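Local coordinates for protein galactan 1,3-beta-galactosidase (Phanerochaete chrysosporium, PDB 7BYX) that probably removes galactose from the ends of beta-1,3-galactan chains as an exo-acting family 43 glycoside hydrolase, with a carbohydrate-binding module alongside its catalytic domain, at residues T16-G21 against S49-S54; V110-A115 against G126-L131; L186-I191 against I201-S206. The protein carries 1 engineered substitution. All coordinates share one frame; numbering follows the deposited sequence.

Contact 1 (T16-G21 against S49-S54)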
loop_
_atom_site.group_PDB
_atom_site.type_symbol
_atom_site.label_atom_id
_atom_site.label_comp_id
_atom_site.label_asym_id
_atom_site.label_seq_id
_atom_site.Cartn_x
_atom_site.Cartn_y
_atom_site.Cartn_z
ATOM N N THR A 16 -5.297 -7.158 -14.138
ATOM C CA THR A 16 -4.784 -6.796 -12.826
ATOM C C THR A 16 -3.985 -5.503 -12.904
ATOM O O THR A 16 -3.134 -5.342 -13.781
ATOM C CB THR A 16 -3.917 -7.940 -12.300
ATOM O OG1 THR A 16 -4.767 -9.045 -11.977
ATOM C CG2 THR A 16 -3.130 -7.520 -11.060
ATOM N N ILE A 17 -4.272 -4.570 -11.992
ATOM C CA ILE A 17 -3.546 -3.301 -11.959
ATOM C C ILE A 17 -2.096 -3.556 -11.572
ATOM O O ILE A 17 -1.812 -4.264 -10.601
ATOM C CB ILE A 17 -4.228 -2.310 -11.002
ATOM C CG1 ILE A 17 -5.576 -1.906 -11.580
ATOM C CG2 ILE A 17 -3.366 -1.065 -10.795
ATOM C CD1 ILE A 17 -6.386 -1.053 -10.691
ATOM N N GLN A 18 -1.168 -3.003 -12.353
ATOM C CA GLN A 18 0.274 -3.161 -12.136
ATOM C C GLN A 18 0.901 -1.782 -11.921
ATOM O O GLN A 18 1.485 -1.203 -12.845
ATOM C CB GLN A 18 0.897 -3.891 -13.341
ATOM C CG GLN A 18 0.495 -5.353 -13.461
ATOM C CD GLN A 18 1.122 -6.208 -12.349
ATOM O OE1 GLN A 18 2.108 -5.808 -11.706
ATOM N NE2 GLN A 18 0.534 -7.365 -12.096
ATOM N N ALA A 19 0.794 -1.257 -10.697
ATOM C CA ALA A 19 1.223 0.107 -10.398
ATOM C C ALA A 19 1.765 0.197 -8.972
ATOM O O ALA A 19 1.316 1.019 -8.165
ATOM C CB ALA A 19 0.075 1.091 -10.618
ATOM N N HIS A 20 2.752 -0.651 -8.667
ATOM C CA HIS A 20 3.356 -0.739 -7.347
ATOM C C HIS A 20 4.305 0.437 -7.146
ATOM O O HIS A 20 4.814 1.010 -8.110
ATOM C CB HIS A 20 4.078 -2.081 -7.178
ATOM C CG HIS A 20 3.309 -3.247 -7.724
ATOM N ND1 HIS A 20 2.372 -3.940 -6.984
ATOM C CD2 HIS A 20 3.320 -3.826 -8.950
ATOM C CE1 HIS A 20 1.844 -4.897 -7.729
ATOM N NE2 HIS A 20 2.399 -4.845 -8.928
ATOM N N GLY A 21 4.530 0.805 -5.879
ATOM C CA GLY A 21 5.323 1.981 -5.544
ATOM C C GLY A 21 4.657 3.268 -6.011
ATOM O O GLY A 21 5.295 4.131 -6.629
ATOM N N SER A 49 4.018 2.197 -15.410
ATOM C CA SER A 49 2.694 2.173 -16.006
ATOM C C SER A 49 1.965 3.484 -15.767
ATOM O O SER A 49 2.418 4.357 -15.038
ATOM C CB SER A 49 1.885 1.019 -15.438
ATOM O OG SER A 49 1.888 1.117 -14.028
ATOM N N CYS A 50 0.803 3.611 -16.397
ATOM C CA CYS A 50 0.028 4.850 -16.344
ATOM C C CYS A 50 -1.434 4.446 -16.372
ATOM O O CYS A 50 -1.901 3.903 -17.373
ATOM C CB CYS A 50 0.335 5.810 -17.503
ATOM S SG CYS A 50 -0.262 7.467 -17.063
ATOM N N TYR A 51 -2.156 4.702 -15.286
ATOM C CA TYR A 51 -3.602 4.478 -15.230
ATOM C C TYR A 51 -4.290 5.808 -14.956
ATOM O O TYR A 51 -3.760 6.650 -14.219
ATOM C CB TYR A 51 -4.013 3.459 -14.133
ATOM C CG TYR A 51 -3.413 2.089 -14.286
ATOM C CD1 TYR A 51 -2.069 1.881 -14.003
ATOM C CD2 TYR A 51 -4.184 0.994 -14.705
ATOM C CE1 TYR A 51 -1.494 0.638 -14.155
ATOM C CE2 TYR A 51 -3.617 -0.247 -14.856
ATOM C CZ TYR A 51 -2.275 -0.421 -14.586
ATOM O OH TYR A 51 -1.715 -1.662 -14.732
ATOM N N THR A 52 -5.467 6.004 -15.543
ATOM C CA THR A 52 -6.266 7.189 -15.263
ATOM C C THR A 52 -7.619 6.804 -14.670
ATOM O O THR A 52 -8.114 5.699 -14.880
ATOM C CB THR A 52 -6.489 8.040 -16.524
ATOM O OG1 THR A 52 -7.311 7.318 -17.447
ATOM C CG2 THR A 52 -5.161 8.398 -17.174
ATOM N N SER A 53 -8.216 7.735 -13.930
ATOM C CA SER A 53 -9.588 7.608 -13.444
ATOM C C SER A 53 -10.132 9.004 -13.197
ATOM O O SER A 53 -9.375 9.978 -13.075
ATOM C CB SER A 53 -9.683 6.781 -12.146
ATOM O OG SER A 53 -9.072 7.479 -11.067
ATOM N N SER A 54 -11.447 9.087 -13.083
ATOM C CA SER A 54 -12.091 10.317 -12.652
ATOM C C SER A 54 -12.466 10.301 -11.173
ATOM O O SER A 54 -12.977 11.305 -10.666
ATOM C CB SER A 54 -13.347 10.552 -13.483
ATOM O OG SER A 54 -14.368 9.690 -12.992
HETATM O O HOH W 1 -3.457 -3.366 -15.849
#
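Ile17 lays its CG2 methyl over one face of the Tyr51 ring, a CH-pi contact 4.1 Å from the ring centroid and 15° off the normal, displaced toward the CZ rim. CG2 stands anti to the Ile17 nitrogen (chi1 -68° for CG1), which turns this branch, with CG1 near CE2, to the ring. Ala19 CB approaches obliquely, 3.9 Å from Tyr51 CE1. At the far end of the ring the hydroxyl does double duty. Gln18 N donates to Tyr51 OH over 2.8 Å in an almost straight bond (167°), while OH donates a hydrogen bond to a water that lies in the ring plane and passes a hydrogen bond on to Thr16 O. This is where the loop leading into strand 22-27 packs against strand 48-53, in the first four-stranded sheet of the family 43 beta-propeller; Tyr270, from the last propeller sheet, grips the same loop at Ile17 O and Ala19 N. The next peptide is held by Ser49, whose OG donates to Gln18 O at 2.6 Å, a little out of the carbonyl plane. Gln18's side chain leads away from Tyr51, its OE1 accepting a hydrogen bond from His20 NE2 at 3.0 Å.

Contact 2 (V110-A115 against G126-L131). With NAG (2-acetamido-2-deoxy-beta-D-glucopyranose), chain F; NAG (2-acetamido-2-deoxy-beta-D-glucopyranose), chain B.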
loop_
_atom_site.group_PDB
_atom_site.type_symbol
_atom_site.label_atom_id
_atom_site.label_comp_id
_atom_site.label_asym_id
_atom_site.label_seq_id
_atom_site.Cartn_x
_atom_site.Cartn_y
_atom_site.Cartn_z
ATOM N N VAL A 110 19.150 8.270 -8.411
ATOM C CA VAL A 110 17.840 8.761 -8.823
ATOM C C VAL A 110 17.852 8.862 -10.338
ATOM O O VAL A 110 18.898 9.099 -10.953
ATOM C CB VAL A 110 17.468 10.137 -8.214
ATOM C CG1 VAL A 110 17.332 10.049 -6.725
ATOM C CG2 VAL A 110 18.504 11.195 -8.598
ATOM N N GLY A 111 16.679 8.706 -10.939
ATOM C CA GLY A 111 16.511 8.914 -12.364
ATOM C C GLY A 111 15.459 9.977 -12.611
ATOM O O GLY A 111 14.528 10.147 -11.816
ATOM N N VAL A 112 15.613 10.702 -13.724
ATOM C CA VAL A 112 14.704 11.782 -14.088
ATOM C C VAL A 112 14.243 11.590 -15.528
ATOM O O VAL A 112 15.020 11.156 -16.386
ATOM C CB VAL A 112 15.362 13.167 -13.911
ATOM C CG1 VAL A 112 14.369 14.288 -14.285
ATOM C CG2 VAL A 112 15.898 13.346 -12.475
ATOM N N ALA A 113 12.976 11.915 -15.789
ATOM C CA ALA A 113 12.397 11.827 -17.119
ATOM C C ALA A 113 11.274 12.847 -17.240
ATOM O O ALA A 113 10.619 13.185 -16.252
ATOM C CB ALA A 113 11.883 10.415 -17.412
ATOM N N THR A 114 11.043 13.333 -18.456
ATOM C CA THR A 114 10.123 14.441 -18.668
ATOM C C THR A 114 9.140 14.109 -19.781
ATOM O O THR A 114 9.424 13.297 -20.663
ATOM C CB THR A 114 10.868 15.732 -19.032
ATOM O OG1 THR A 114 11.495 15.559 -20.305
ATOM C CG2 THR A 114 11.947 16.052 -17.995
ATOM N N ALA A 115 7.977 14.753 -19.726
ATOM C CA ALA A 115 6.995 14.666 -20.788
ATOM C C ALA A 115 6.193 15.961 -20.815
ATOM O O ALA A 115 6.192 16.734 -19.848
ATOM C CB ALA A 115 6.083 13.454 -20.602
ATOM N N GLY A 126 18.512 10.508 -17.638
ATOM C CA GLY A 126 19.697 9.937 -17.032
ATOM C C GLY A 126 19.550 9.783 -15.529
ATOM O O GLY A 126 18.621 10.288 -14.901
ATOM N N SER A 127 20.521 9.080 -14.957
ATOM C CA SER A 127 20.545 8.766 -13.544
ATOM C C SER A 127 21.789 9.362 -12.893
ATOM O O SER A 127 22.800 9.602 -13.556
ATOM C CB SER A 127 20.522 7.258 -13.348
ATOM O OG SER A 127 19.324 6.755 -13.869
ATOM N N PHE A 128 21.718 9.586 -11.579
ATOM C CA PHE A 128 22.838 10.196 -10.868
ATOM C C PHE A 128 22.646 10.063 -9.362
ATOM O O PHE A 128 21.538 9.831 -8.872
ATOM C CB PHE A 128 23.011 11.670 -11.251
ATOM C CG PHE A 128 21.798 12.518 -10.988
ATOM C CD1 PHE A 128 20.816 12.672 -11.963
ATOM C CD2 PHE A 128 21.646 13.173 -9.772
ATOM C CE1 PHE A 128 19.694 13.459 -11.730
ATOM C CE2 PHE A 128 20.530 13.961 -9.525
ATOM C CZ PHE A 128 19.546 14.103 -10.506
ATOM N N LYS A 129 23.749 10.241 -8.635
ATOM C CA LYS A 129 23.719 10.297 -7.177
ATOM C C LYS A 129 23.510 11.733 -6.724
ATOM O O LYS A 129 24.370 12.578 -6.993
ATOM C CB LYS A 129 25.011 9.754 -6.597
ATOM C CG LYS A 129 25.221 8.290 -6.882
ATOM C CD LYS A 129 26.551 7.813 -6.375
ATOM C CE LYS A 129 26.459 7.375 -4.929
ATOM N NZ LYS A 129 25.901 6.006 -4.855
ATOM N N PRO A 130 22.410 12.051 -6.029
ATOM C CA PRO A 130 22.100 13.458 -5.710
ATOM C C PRO A 130 23.096 14.031 -4.717
ATOM O O PRO A 130 23.325 13.457 -3.647
ATOM C CB PRO A 130 20.692 13.387 -5.108
ATOM C CG PRO A 130 20.591 12.034 -4.567
ATOM C CD PRO A 130 21.408 11.134 -5.459
ATOM N N LEU A 131 23.702 15.159 -5.097
ATOM C CA LEU A 131 24.778 15.795 -4.327
ATOM C C LEU A 131 25.926 14.817 -4.040
ATOM O O LEU A 131 26.657 14.976 -3.052
ATOM C CB LEU A 131 24.254 16.400 -3.014
ATOM C CG LEU A 131 23.124 17.433 -3.083
ATOM C CD1 LEU A 131 22.703 17.904 -1.688
ATOM C CD2 LEU A 131 23.533 18.624 -3.936
HETATM C C1 NAG F . 26.443 13.270 -13.348
HETATM C C2 NAG F . 27.226 12.131 -12.732
HETATM C C3 NAG F . 28.480 11.922 -13.502
HETATM C C4 NAG F . 28.108 11.574 -14.922
HETATM C C5 NAG F . 27.412 12.785 -15.567
HETATM C C6 NAG F . 27.021 12.524 -16.993
HETATM C C7 NAG F . 26.934 11.726 -10.173
HETATM C C8 NAG F . 27.232 12.225 -8.751
HETATM N N2 NAG F . 27.465 12.513 -11.304
HETATM O O3 NAG F . 29.290 10.869 -12.900
HETATM O O4 NAG F . 29.246 11.135 -15.682
HETATM O O5 NAG F . 26.191 13.132 -14.824
HETATM O O6 NAG F . 25.859 13.259 -17.292
HETATM O O7 NAG F . 26.298 10.714 -10.325
HETATM C C1 NAG B . 22.126 16.452 -12.386
HETATM C C2 NAG B . 22.314 16.071 -13.851
HETATM C C3 NAG B . 23.247 14.942 -13.978
HETATM C C4 NAG B . 24.562 15.231 -13.338
HETATM C C5 NAG B . 24.379 15.672 -11.887
HETATM C C6 NAG B . 25.686 16.079 -11.282
HETATM C C7 NAG B . 20.146 16.676 -14.902
HETATM C C8 NAG B . 18.774 16.350 -15.512
HETATM N N2 NAG B . 21.027 15.617 -14.439
HETATM O O3 NAG B . 23.430 14.661 -15.391
HETATM O O4 NAG B . 25.284 14.004 -13.311
HETATM O O5 NAG B . 23.441 16.793 -11.759
HETATM O O6 NAG B . 25.519 15.966 -9.894
HETATM O O7 NAG B . 20.525 17.798 -14.761
#
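Val110 and Phe128 are joined by a reciprocal pair of backbone hydrogen bonds: Val110 N reaches Phe128 O over 2.9 Å at 168°, and Phe128 N returns to Val110 O over the same 2.9 Å, more bent at 152°. They form a hydrogen-bonded antiparallel pair in the hairpin of strands 109-115 and 123-128, the latter an edge strand of a four-stranded propeller blade. Beyond them the pairing slackens, Val112 N lying a long 3.3 Å from Gly126 O. Gly111 and Ser127 make the non-hydrogen-bonded pair in between, and Ser127 OG turns to Tyr124 and Ser100. Just past the strand, Lys129 N donates to O7 of the chain F sugar at 3.1 Å; this N-acetylglucosamine is linked through its C1 to O4 of the chain B sugar, in the glycan carried by Asn173.

The packing is built round the Phe128 ring. With CG set between the backbone N and the carbonyl carbon (chi1 58°), the ring swings back toward the neighbouring strand and is sandwiched. Val110 CG2 sits over one face, 3.7 Å from the centroid and shifted toward the rim, in a CH-pi contact; over the opposite face, C1 of the chain B sugar stands above the ring centre. The aromatic side chain is thus shared between the blade and the covalently attached glycan, so part of the sugar is packed on the protein surface. Val112 adds an oblique approach, its CG2 methyl 3.9 Å from Phe128 CE1.

Contact 3 (L186-I191 against I201-S206). Engineered in segment 186-191: Ala187 (natural residue Glu).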
loop_
_atom_site.group_PDB
_atom_site.type_symbol
_atom_site.label_atom_id
_atom_site.label_comp_id
_atom_site.label_asym_id
_atom_site.label_seq_id
_atom_site.Cartn_x
_atom_site.Cartn_y
_atom_site.Cartn_z
ATOM N N LEU A 186 15.146 5.311 7.647
ATOM C CA LEU A 186 13.806 5.449 7.098
ATOM C C LEU A 186 13.766 5.053 5.628
ATOM O O LEU A 186 14.731 5.244 4.883
ATOM C CB LEU A 186 13.304 6.883 7.259
ATOM C CG LEU A 186 13.089 7.242 8.725
ATOM C CD1 LEU A 186 12.534 8.655 8.827
ATOM C CD2 LEU A 186 12.158 6.209 9.363
ATOM N N ALA A 187 12.624 4.512 5.209
ATOM C CA ALA A 187 12.385 4.162 3.812
ATOM C C ALA A 187 10.970 4.590 3.439
ATOM O O ALA A 187 10.216 5.112 4.268
ATOM C CB ALA A 187 12.592 2.666 3.564
ATOM N N ALA A 188 10.628 4.390 2.170
ATOM C CA ALA A 188 9.293 4.608 1.618
ATOM C C ALA A 188 8.644 5.922 2.092
ATOM O O ALA A 188 7.529 5.904 2.611
ATOM C CB ALA A 188 8.391 3.418 1.936
ATOM N N PRO A 189 9.312 7.063 1.903
ATOM C CA PRO A 189 8.774 8.319 2.449
ATOM C C PRO A 189 7.611 8.887 1.651
ATOM O O PRO A 189 7.405 8.587 0.476
ATOM C CB PRO A 189 9.969 9.276 2.382
ATOM C CG PRO A 189 10.790 8.755 1.256
ATOM C CD PRO A 189 10.623 7.267 1.252
ATOM N N GLY A 190 6.863 9.751 2.326
ATOM C CA GLY A 190 5.890 10.621 1.691
ATOM C C GLY A 190 5.617 11.756 2.650
ATOM O O GLY A 190 5.799 11.614 3.863
ATOM N N ILE A 191 5.205 12.901 2.104
ATOM C CA ILE A 191 4.898 14.061 2.934
ATOM C C ILE A 191 3.528 14.610 2.572
ATOM O O ILE A 191 3.214 14.791 1.392
ATOM C CB ILE A 191 5.965 15.165 2.830
ATOM C CG1 ILE A 191 7.201 14.794 3.665
ATOM C CG2 ILE A 191 5.397 16.488 3.353
ATOM C CD1 ILE A 191 8.357 15.817 3.554
ATOM N N ILE A 201 5.418 10.672 6.397
ATOM C CA ILE A 201 5.098 9.258 6.584
ATOM C C ILE A 201 6.242 8.426 6.006
ATOM O O ILE A 201 6.643 8.630 4.860
ATOM C CB ILE A 201 3.775 8.889 5.886
ATOM C CG1 ILE A 201 2.680 9.895 6.211
ATOM C CG2 ILE A 201 3.336 7.476 6.262
ATOM C CD1 ILE A 201 2.394 10.003 7.667
ATOM N N ALA A 202 6.750 7.465 6.773
ATOM C CA ALA A 202 7.830 6.633 6.268
ATOM C C ALA A 202 7.800 5.284 6.966
ATOM O O ALA A 202 7.256 5.145 8.061
ATOM C CB ALA A 202 9.199 7.321 6.469
ATOM N N SER A 203 8.392 4.288 6.314
ATOM C CA SER A 203 8.706 3.013 6.938
ATOM C C SER A 203 10.127 3.021 7.483
ATOM O O SER A 203 10.915 3.935 7.244
ATOM C CB SER A 203 8.513 1.863 5.933
ATOM O OG SER A 203 9.710 1.577 5.258
ATOM N N HIS A 204 10.449 1.993 8.246
ATOM C CA HIS A 204 11.834 1.645 8.495
ATOM C C HIS A 204 12.301 0.643 7.433
ATOM O O HIS A 204 11.554 0.255 6.530
ATOM C CB HIS A 204 11.985 1.106 9.917
ATOM C CG HIS A 204 12.106 2.181 10.944
ATOM N ND1 HIS A 204 11.118 2.444 11.868
ATOM C CD2 HIS A 204 13.079 3.100 11.158
ATOM C CE1 HIS A 204 11.494 3.453 12.636
ATOM N NE2 HIS A 204 12.680 3.872 12.226
ATOM N N THR A 205 13.543 0.199 7.545
ATOM C CA THR A 205 14.150 -0.672 6.545
ATOM C C THR A 205 14.158 -2.100 7.072
ATOM O O THR A 205 14.861 -2.402 8.038
ATOM C CB THR A 205 15.570 -0.217 6.213
ATOM O OG1 THR A 205 16.366 -0.231 7.408
ATOM C CG2 THR A 205 15.554 1.182 5.648
ATOM N N SER A 206 13.395 -2.987 6.424
ATOM C CA SER A 206 13.403 -4.397 6.804
ATOM C C SER A 206 13.157 -5.282 5.579
ATOM O O SER A 206 12.474 -6.309 5.666
ATOM C CB SER A 206 12.365 -4.687 7.893
ATOM O OG SER A 206 11.056 -4.285 7.479
#
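Leu186 touches the second strand with both ends of its side chain. Its CD2 methyl lies over a face of the His204 imidazole, a CH-pi contact 4.0 Å from the centroid, while Leu186 CB rests against Ala202 CB; CG anti to the carbonyl carbon (chi1 -67°) sets the isobutyl group toward the imidazole. This is an antiparallel pairing in the fourth sheet of the five-bladed beta-propeller, interrupted by a beta bulge.

Ala187, an engineered residue that is glutamate in the natural sequence, bonds in both directions: its N reaches Ser203 O at 2.7 Å, well above the carbonyl plane, and Ser203 N returns to Ala187 O at 2.9 Å. Ala187 CB meets Ser203 OG at 3.5 Å and also touches Thr205 CG2 and Asp137. Asp137 and Gln242 bind alpha-D-galactose in another structure of this protein, so this face of the strand pair borders the sugar site. Ser203 OG donates to His204 O at 2.6 Å and also bonds Gln242 NE2; replacing this serine by alanine removes both links and would probably leave Gln242 freer to turn beside the sugar site.

At Ala188 the chain turns a corner with positive phi (44°) and the register slips by one residue. Its peptide groups are taken up outside the pair, N by Asp137 OD2 and O by Asn243 ND2. Pro189, with no N-H to give, offers its CA instead, 3.2 Å from Ile201 O in a CA-H...O contact. Regular pairing resumes at Gly190, whose N donates to Ile201 O at 2.8 Å and whose O receives Ile201 N at 2.7 Å, at 154° about the hydrogen.

In the fold
Contacts 1, 2 and 3 follow one another along the chain, each closing before the next opens, and all fall within the family 43 catalytic region. They belong to three of its five successive antiparallel sheets: contact 1 ties a leading loop to the first sheet (22-61), contact 2 is a hairpin at the outer edge of the second (79-128), and contact 3 lies in the fourth (186-230). Their centres stand about 20 to 22 Å apart and no two touch, the nearest atoms being about 8 to 10 Å apart. This spacing fits blades arrayed around a propeller axis: contact 3 borders the sugar site, whereas contact 2 lies farther out, where the Asn173 glycan packs on it.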